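Local structure of dihydrofolate reductase (Coxiella burnetii, 3TQB) at residues M1-I6 against P107-M112; L5-D10 against R100-A105. The protein probably catalyses the NADPH-dependent reduction of 7,8-dihydrofolate to 5,6,7,8-tetrahydrofolate, a step needed for the synthesis of glycine, purines and DNA precursors. All blocks are in the same frame, centred on the assembly; numbering follows the deposited sequence.

Contact 1 of 2, residues M1-I6 against P107-M112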
loop_
_atom_site.group_PDB
_atom_site.type_symbol
_atom_site.label_atom_id
_atom_site.label_comp_id
_atom_site.label_asym_id
_atom_site.label_seq_id
_atom_site.Cartn_x
_atom_site.Cartn_y
_atom_site.Cartn_z
ATOM N N MET A 1 -5.327 4.700 16.415
ATOM C CA MET A 1 -4.684 4.701 15.073
ATOM C C MET A 1 -5.524 3.899 14.084
ATOM O O MET A 1 -5.952 2.784 14.390
ATOM C CB MET A 1 -3.282 4.099 15.161
ATOM C CG MET A 1 -2.394 4.399 13.959
ATOM S SD MET A 1 -1.227 3.071 13.598
ATOM C CE MET A 1 -0.490 2.811 15.210
ATOM N N ILE A 2 -5.754 4.469 12.903
ATOM C CA ILE A 2 -6.477 3.788 11.829
ATOM C C ILE A 2 -5.476 3.266 10.804
ATOM O O ILE A 2 -4.831 4.051 10.114
ATOM C CB ILE A 2 -7.468 4.736 11.116
ATOM C CG1 ILE A 2 -8.509 5.282 12.099
ATOM C CG2 ILE A 2 -8.158 4.019 9.963
ATOM C CD1 ILE A 2 -9.444 4.229 12.672
ATOM N N ILE A 3 -5.346 1.945 10.710
ATOM C CA ILE A 3 -4.438 1.326 9.746
ATOM C C ILE A 3 -5.166 1.117 8.425
ATOM O O ILE A 3 -6.224 0.485 8.386
ATOM C CB ILE A 3 -3.907 -0.023 10.251
ATOM C CG1 ILE A 3 -3.094 0.176 11.532
ATOM C CG2 ILE A 3 -3.051 -0.690 9.183
ATOM C CD1 ILE A 3 -2.632 -1.111 12.165
ATOM N N THR A 4 -4.595 1.648 7.346
ATOM C CA THR A 4 -5.245 1.620 6.039
ATOM C C THR A 4 -4.330 1.009 4.987
ATOM O O THR A 4 -3.160 1.374 4.892
ATOM C CB THR A 4 -5.649 3.039 5.595
ATOM O OG1 THR A 4 -6.501 3.629 6.587
ATOM C CG2 THR A 4 -6.382 3.000 4.259
ATOM N N LEU A 5 -4.867 0.072 4.208
ATOM C CA LEU A 5 -4.147 -0.493 3.071
ATOM C C LEU A 5 -4.644 0.167 1.787
ATOM O O LEU A 5 -5.843 0.389 1.617
ATOM C CB LEU A 5 -4.340 -2.012 2.989
ATOM C CG LEU A 5 -4.033 -2.847 4.239
ATOM C CD1 LEU A 5 -4.101 -4.324 3.906
ATOM C CD2 LEU A 5 -2.668 -2.513 4.823
ATOM N N ILE A 6 -3.711 0.487 0.894
ATOM C CA ILE A 6 -4.038 1.059 -0.408
ATOM C C ILE A 6 -3.257 0.308 -1.485
ATOM O O ILE A 6 -2.045 0.105 -1.355
ATOM C CB ILE A 6 -3.731 2.578 -0.454
ATOM C CG1 ILE A 6 -4.164 3.184 -1.793
ATOM C CG2 ILE A 6 -2.245 2.848 -0.194
ATOM C CD1 ILE A 6 -4.013 4.686 -1.856
ATOM N N PRO A 107 -4.256 -8.445 8.701
ATOM C CA PRO A 107 -4.955 -8.747 9.963
ATOM C C PRO A 107 -5.074 -7.570 10.947
ATOM O O PRO A 107 -5.894 -7.626 11.865
ATOM C CB PRO A 107 -4.101 -9.866 10.579
ATOM C CG PRO A 107 -2.760 -9.719 9.946
ATOM C CD PRO A 107 -3.034 -9.259 8.554
ATOM N N LYS A 108 -4.257 -6.533 10.766
ATOM C CA LYS A 108 -4.303 -5.340 11.614
ATOM C C LYS A 108 -5.014 -4.156 10.949
ATOM O O LYS A 108 -5.231 -3.125 11.590
ATOM C CB LYS A 108 -2.884 -4.926 12.008
ATOM C CG LYS A 108 -2.148 -5.955 12.851
ATOM C CD LYS A 108 -0.777 -5.438 13.262
ATOM C CE LYS A 108 -0.033 -6.429 14.138
ATOM N NZ LYS A 108 1.290 -5.886 14.571
ATOM N N ALA A 109 -5.382 -4.307 9.678
ATOM C CA ALA A 109 -5.940 -3.207 8.893
ATOM C C ALA A 109 -7.384 -2.907 9.267
ATOM O O ALA A 109 -8.198 -3.817 9.414
ATOM C CB ALA A 109 -5.849 -3.521 7.410
ATOM N N ASP A 110 -7.691 -1.618 9.405
ATOM C CA ASP A 110 -9.053 -1.152 9.668
ATOM C C ASP A 110 -9.797 -0.844 8.374
ATOM O O ASP A 110 -10.968 -1.201 8.227
ATOM C CB ASP A 110 -9.025 0.107 10.539
ATOM C CG ASP A 110 -8.775 -0.201 11.995
ATOM O OD1 ASP A 110 -9.731 -0.640 12.674
ATOM O OD2 ASP A 110 -7.636 0.008 12.461
ATOM N N LYS A 111 -9.113 -0.172 7.451
ATOM C CA LYS A 111 -9.702 0.279 6.192
ATOM C C LYS A 111 -8.902 -0.246 5.000
ATOM O O LYS A 111 -7.732 -0.605 5.134
ATOM C CB LYS A 111 -9.742 1.812 6.160
ATOM C CG LYS A 111 -10.604 2.401 5.050
ATOM C CD LYS A 111 -10.719 3.918 5.152
ATOM C CE LYS A 111 -11.641 4.467 4.067
ATOM N NZ LYS A 111 -11.875 5.932 4.197
ATOM N N MET A 112 -9.551 -0.300 3.839
ATOM C CA MET A 112 -8.890 -0.633 2.580
ATOM C C MET A 112 -9.388 0.299 1.476
ATOM O O MET A 112 -10.595 0.458 1.291
ATOM C CB MET A 112 -9.168 -2.088 2.191
ATOM C CG MET A 112 -8.350 -3.117 2.955
ATOM S SD MET A 112 -8.404 -4.755 2.191
ATOM C CE MET A 112 -10.147 -5.144 2.334
#

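Contact 2 of 2, residues L5-D10 against R100-A105. With NDP (NADPH dihydro-nicotinamide-adenine-dinucleotide phosphate), chain B.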
loop_
_atom_site.group_PDB
_atom_site.type_symbol
_atom_site.label_atom_id
_atom_site.label_comp_id
_atom_site.label_asym_id
_atom_site.label_seq_id
_atom_site.Cartn_x
_atom_site.Cartn_y
_atom_site.Cartn_z
ATOM N N LEU A 5 -4.867 0.072 4.208
ATOM C CA LEU A 5 -4.147 -0.493 3.071
ATOM C C LEU A 5 -4.644 0.167 1.787
ATOM O O LEU A 5 -5.843 0.389 1.617
ATOM C CB LEU A 5 -4.340 -2.012 2.989
ATOM C CG LEU A 5 -4.033 -2.847 4.239
ATOM C CD1 LEU A 5 -4.101 -4.324 3.906
ATOM C CD2 LEU A 5 -2.668 -2.513 4.823
ATOM N N ILE A 6 -3.711 0.487 0.894
ATOM C CA ILE A 6 -4.038 1.059 -0.408
ATOM C C ILE A 6 -3.257 0.308 -1.485
ATOM O O ILE A 6 -2.045 0.105 -1.355
ATOM C CB ILE A 6 -3.731 2.578 -0.454
ATOM C CG1 ILE A 6 -4.164 3.184 -1.793
ATOM C CG2 ILE A 6 -2.245 2.848 -0.194
ATOM C CD1 ILE A 6 -4.013 4.686 -1.856
ATOM N N ALA A 7 -3.953 -0.115 -2.537
ATOM C CA ALA A 7 -3.323 -0.894 -3.599
ATOM C C ALA A 7 -4.168 -0.934 -4.866
ATOM O O ALA A 7 -5.395 -0.991 -4.803
ATOM C CB ALA A 7 -3.045 -2.310 -3.112
ATOM N N ALA A 8 -3.496 -0.897 -6.015
ATOM C CA ALA A 8 -4.140 -1.112 -7.303
ATOM C C ALA A 8 -3.876 -2.548 -7.733
ATOM O O ALA A 8 -2.736 -3.012 -7.684
ATOM C CB ALA A 8 -3.605 -0.142 -8.334
ATOM N N MET A 9 -4.931 -3.246 -8.147
ATOM C CA MET A 9 -4.832 -4.656 -8.519
ATOM C C MET A 9 -5.812 -5.015 -9.627
ATOM O O MET A 9 -6.687 -4.221 -9.970
ATOM C CB MET A 9 -5.089 -5.541 -7.297
ATOM C CG MET A 9 -6.494 -5.413 -6.708
ATOM S SD MET A 9 -6.689 -6.356 -5.189
ATOM C CE MET A 9 -5.616 -5.436 -4.089
ATOM N N ASP A 10 -5.658 -6.217 -10.178
ATOM C CA ASP A 10 -6.539 -6.712 -11.238
ATOM C C ASP A 10 -7.452 -7.830 -10.715
ATOM O O ASP A 10 -7.481 -8.104 -9.514
ATOM C CB ASP A 10 -5.713 -7.159 -12.457
ATOM C CG ASP A 10 -5.019 -8.500 -12.258
ATOM O OD1 ASP A 10 -4.935 -8.987 -11.112
ATOM O OD2 ASP A 10 -4.544 -9.069 -13.264
ATOM N N ARG A 100 4.525 -8.840 1.092
ATOM C CA ARG A 100 4.877 -9.272 2.450
ATOM C C ARG A 100 4.404 -8.264 3.500
ATOM O O ARG A 100 4.037 -8.644 4.615
ATOM C CB ARG A 100 6.389 -9.487 2.571
ATOM C CG ARG A 100 6.846 -10.050 3.916
ATOM C CD ARG A 100 8.361 -10.187 3.971
ATOM N NE ARG A 100 8.861 -10.290 5.343
ATOM C CZ ARG A 100 10.150 -10.252 5.688
ATOM N NH1 ARG A 100 11.098 -10.111 4.763
ATOM N NH2 ARG A 100 10.494 -10.353 6.968
ATOM N N ILE A 101 4.429 -6.983 3.143
ATOM C CA ILE A 101 3.932 -5.927 4.023
ATOM C C ILE A 101 2.405 -5.996 4.075
ATOM O O ILE A 101 1.814 -5.999 5.154
ATOM C CB ILE A 101 4.398 -4.533 3.549
ATOM C CG1 ILE A 101 5.920 -4.402 3.675
ATOM C CG2 ILE A 101 3.723 -3.436 4.349
ATOM C CD1 ILE A 101 6.420 -4.274 5.105
ATOM N N PHE A 102 1.775 -6.068 2.905
ATOM C CA PHE A 102 0.319 -6.227 2.819
ATOM C C PHE A 102 -0.183 -7.425 3.629
ATOM O O PHE A 102 -1.196 -7.328 4.328
ATOM C CB PHE A 102 -0.131 -6.405 1.363
ATOM C CG PHE A 102 -0.184 -5.126 0.562
ATOM C CD1 PHE A 102 -0.760 -3.970 1.080
ATOM C CD2 PHE A 102 0.296 -5.101 -0.742
ATOM C CE1 PHE A 102 -0.822 -2.808 0.325
ATOM C CE2 PHE A 102 0.231 -3.941 -1.505
ATOM C CZ PHE A 102 -0.329 -2.797 -0.973
ATOM N N LYS A 103 0.529 -8.546 3.527
ATOM C CA LYS A 103 0.137 -9.788 4.192
ATOM C C LYS A 103 0.158 -9.643 5.710
ATOM O O LYS A 103 -0.791 -10.037 6.389
ATOM C CB LYS A 103 1.057 -10.936 3.759
ATOM C CG LYS A 103 0.626 -12.314 4.250
ATOM C CD LYS A 103 1.497 -13.410 3.662
ATOM C CE LYS A 103 1.005 -14.787 4.075
ATOM N NZ LYS A 103 1.720 -15.875 3.350
ATOM N N GLU A 104 1.239 -9.072 6.235
ATOM C CA GLU A 104 1.376 -8.864 7.673
ATOM C C GLU A 104 0.408 -7.797 8.194
ATOM O O GLU A 104 -0.077 -7.895 9.322
ATOM C CB GLU A 104 2.817 -8.483 8.021
ATOM C CG GLU A 104 3.142 -8.577 9.510
ATOM C CD GLU A 104 4.569 -8.167 9.834
ATOM O OE1 GLU A 104 5.367 -7.964 8.892
ATOM O OE2 GLU A 104 4.889 -8.045 11.036
ATOM N N ALA A 105 0.127 -6.789 7.370
ATOM C CA ALA A 105 -0.769 -5.692 7.751
ATOM C C ALA A 105 -2.255 -6.059 7.678
ATOM O O ALA A 105 -3.047 -5.573 8.486
ATOM C CB ALA A 105 -0.492 -4.468 6.890
HETATM P PA NDP B . 8.086 -5.578 -0.894
HETATM O O1A NDP B . 7.093 -6.320 -0.040
HETATM O O2A NDP B . 7.795 -4.168 -1.339
HETATM O O5B NDP B . 9.475 -5.548 -0.098
HETATM C C5B NDP B . 10.166 -6.750 0.240
HETATM C C4B NDP B . 11.416 -6.353 1.014
HETATM O O4B NDP B . 11.060 -5.400 2.020
HETATM C C3B NDP B . 12.120 -7.491 1.739
HETATM O O3B NDP B . 13.156 -8.093 0.954
HETATM C C2B NDP B . 12.700 -6.777 2.931
HETATM O O2B NDP B . 13.868 -6.083 2.507
HETATM C C1B NDP B . 11.653 -5.738 3.274
HETATM N N9A NDP B . 10.615 -6.236 4.220
HETATM C C8A NDP B . 9.376 -6.653 3.887
HETATM N N7A NDP B . 8.681 -7.033 4.991
HETATM C C5A NDP B . 9.473 -6.855 6.060
HETATM C C6A NDP B . 9.355 -7.060 7.525
HETATM N N6A NDP B . 8.219 -7.543 8.082
HETATM N N1A NDP B . 10.423 -6.747 8.292
HETATM C C2A NDP B . 11.565 -6.263 7.763
HETATM N N3A NDP B . 11.732 -6.057 6.440
HETATM C C4A NDP B . 10.745 -6.326 5.549
HETATM O O3 NDP B . 8.457 -6.478 -2.177
HETATM P PN NDP B . 7.420 -6.805 -3.366
HETATM O O1N NDP B . 6.258 -7.592 -2.808
HETATM O O2N NDP B . 8.225 -7.385 -4.503
HETATM O O5D NDP B . 6.870 -5.358 -3.809
HETATM C C5D NDP B . 7.383 -4.676 -4.954
HETATM C C4D NDP B . 6.573 -5.040 -6.190
HETATM O O4D NDP B . 5.175 -4.960 -5.897
HETATM C C3D NDP B . 6.824 -4.062 -7.326
HETATM O O3D NDP B . 6.719 -4.731 -8.587
HETATM C C2D NDP B . 5.712 -3.048 -7.178
HETATM O O2D NDP B . 5.383 -2.423 -8.421
HETATM C C1D NDP B . 4.571 -3.901 -6.653
HETATM N N1N NDP B . 3.631 -3.134 -5.831
HETATM C C2N NDP B . 2.420 -2.858 -6.351
HETATM C C3N NDP B . 1.459 -2.144 -5.647
HETATM C C7N NDP B . 0.113 -1.851 -6.251
HETATM O O7N NDP B . -0.713 -1.222 -5.610
HETATM N N7N NDP B . -0.153 -2.284 -7.483
HETATM C C4N NDP B . 1.818 -1.684 -4.262
HETATM C C5N NDP B . 3.146 -2.025 -3.775
HETATM C C6N NDP B . 4.001 -2.747 -4.597
HETATM P P2B NDP B . 15.353 -6.410 3.007
HETATM O O1X NDP B . 15.773 -7.569 2.142
HETATM O O2X NDP B . 16.101 -5.123 2.741
HETATM O O3X NDP B . 15.209 -6.736 4.470
#

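Contact 1 of 2, residues M1-I6 against P107-M112
Ile3 O accepts two backbone bonds from consecutive residues, from Asp110 N at 2.8 Å and from Lys111 N at 3.1 Å. The second is the straighter (N-H...O 169°) and lies in the carbonyl plane, whereas the Asp110 donor is tilted away from it. One residue pair further, Leu5 N donates to Lys111 O, and Thr4 and Leu5 bridge Lys111 and Met112 in parallel register. Two CA-H...O contacts, Thr4 CA to Lys111 O and Met112 CA to Leu5 O, fill the spaces between these bonds. Asp110 adds a weak bond, its OD2 lying 3.5 Å from Ile3 N; with CG placed beside its own backbone N (chi1 -78°), the carboxylate turns toward the start of the strand.

In the side-chain packing, Ile3 reaches with CD1 to within 3.8 Å of Lys108 CB. Ala109 CB sits against the branch point of Leu5, 3.7 Å from CG. On the other face, Thr4 and Lys111 run side by side, with Lys111 CB 3.7 Å from Thr4 OG1, a hydroxyl hydrogen-bonded to Glu92.

Strand 2-10 is thus paired with 111-117 along one edge and with 92-95 along the other, while Leu84 of helix 80-86 packs on Ile3 and Lys108.

Contact 2 of 2, residues L5-D10 against R100-A105
Phe102 brings the far end of its ring against the methyl of Ala7, CZ 3.5 Å from Ala7 CB, in an oblique approach. The same ring corner meets the backbone: Ile6 O lies at the ring edge, near its plane, 3.4 Å from CZ. Nicotinamide C4N of NADPH also lies at the edge of the Phe102 ring, 3.9 Å from CE2. The first torsion (chi1 -78°) sets CG beside the backbone N and carries the ring from the helix toward the strand. One turn further along, Ala105 CB touches Leu5 CD2 at 3.6 Å. The side-chain contacts between the segments are apolar, with Ile6 O the polar atom at the ring edge, and all five touching residues are buried; helix and strand axes are 10.2 Å apart at closest approach.

Both elements also hold the cofactor. Ala8 N donates to carboxamide O7N at 2.8 Å, and the amide N7N returns a weak bond to Ala8 O, which together help to set the rotation of the carboxamide. At the adenine end, the extended Arg100 side chain spreads its guanidinium over the base, with C5A 3.4 Å above the guanidinium plane, and Glu104 OE1 comes within 3.0 Å of N6A.

Helix 99-105 also rests on strand 92-95, where Ile101 and Ala105 touch Ile95. Ile6 faces Phe32 and Ile35 of helix 26-36 and touches the bound folic acid, while the Phe102 ring meets Phe127 with planes inclined at about 50°.

Overall arrangement
Both contacts start from strand 2-10, near the middle of the mixed sheet of the dihydrofolate reductase fold, and their centres lie about 10 Å apart. They share Leu5 and Ile6. Contact 1 joins the beginning of that strand to 111-117, its parallel neighbour; contact 2 sets its middle, Leu5 to Ala7, against helix 99-105, the element preceding 111-117 in the chain. Strand 92-95, helix 99-105 and strand 111-117 thus form a beta-alpha-beta crossover spanning strand 2-10, which lies between the two parallel strands. Contact 1 is partly buried, whereas contact 2 is buried and borders the NADPH and folate sites, linking the sheet framework to the cofactor pocket.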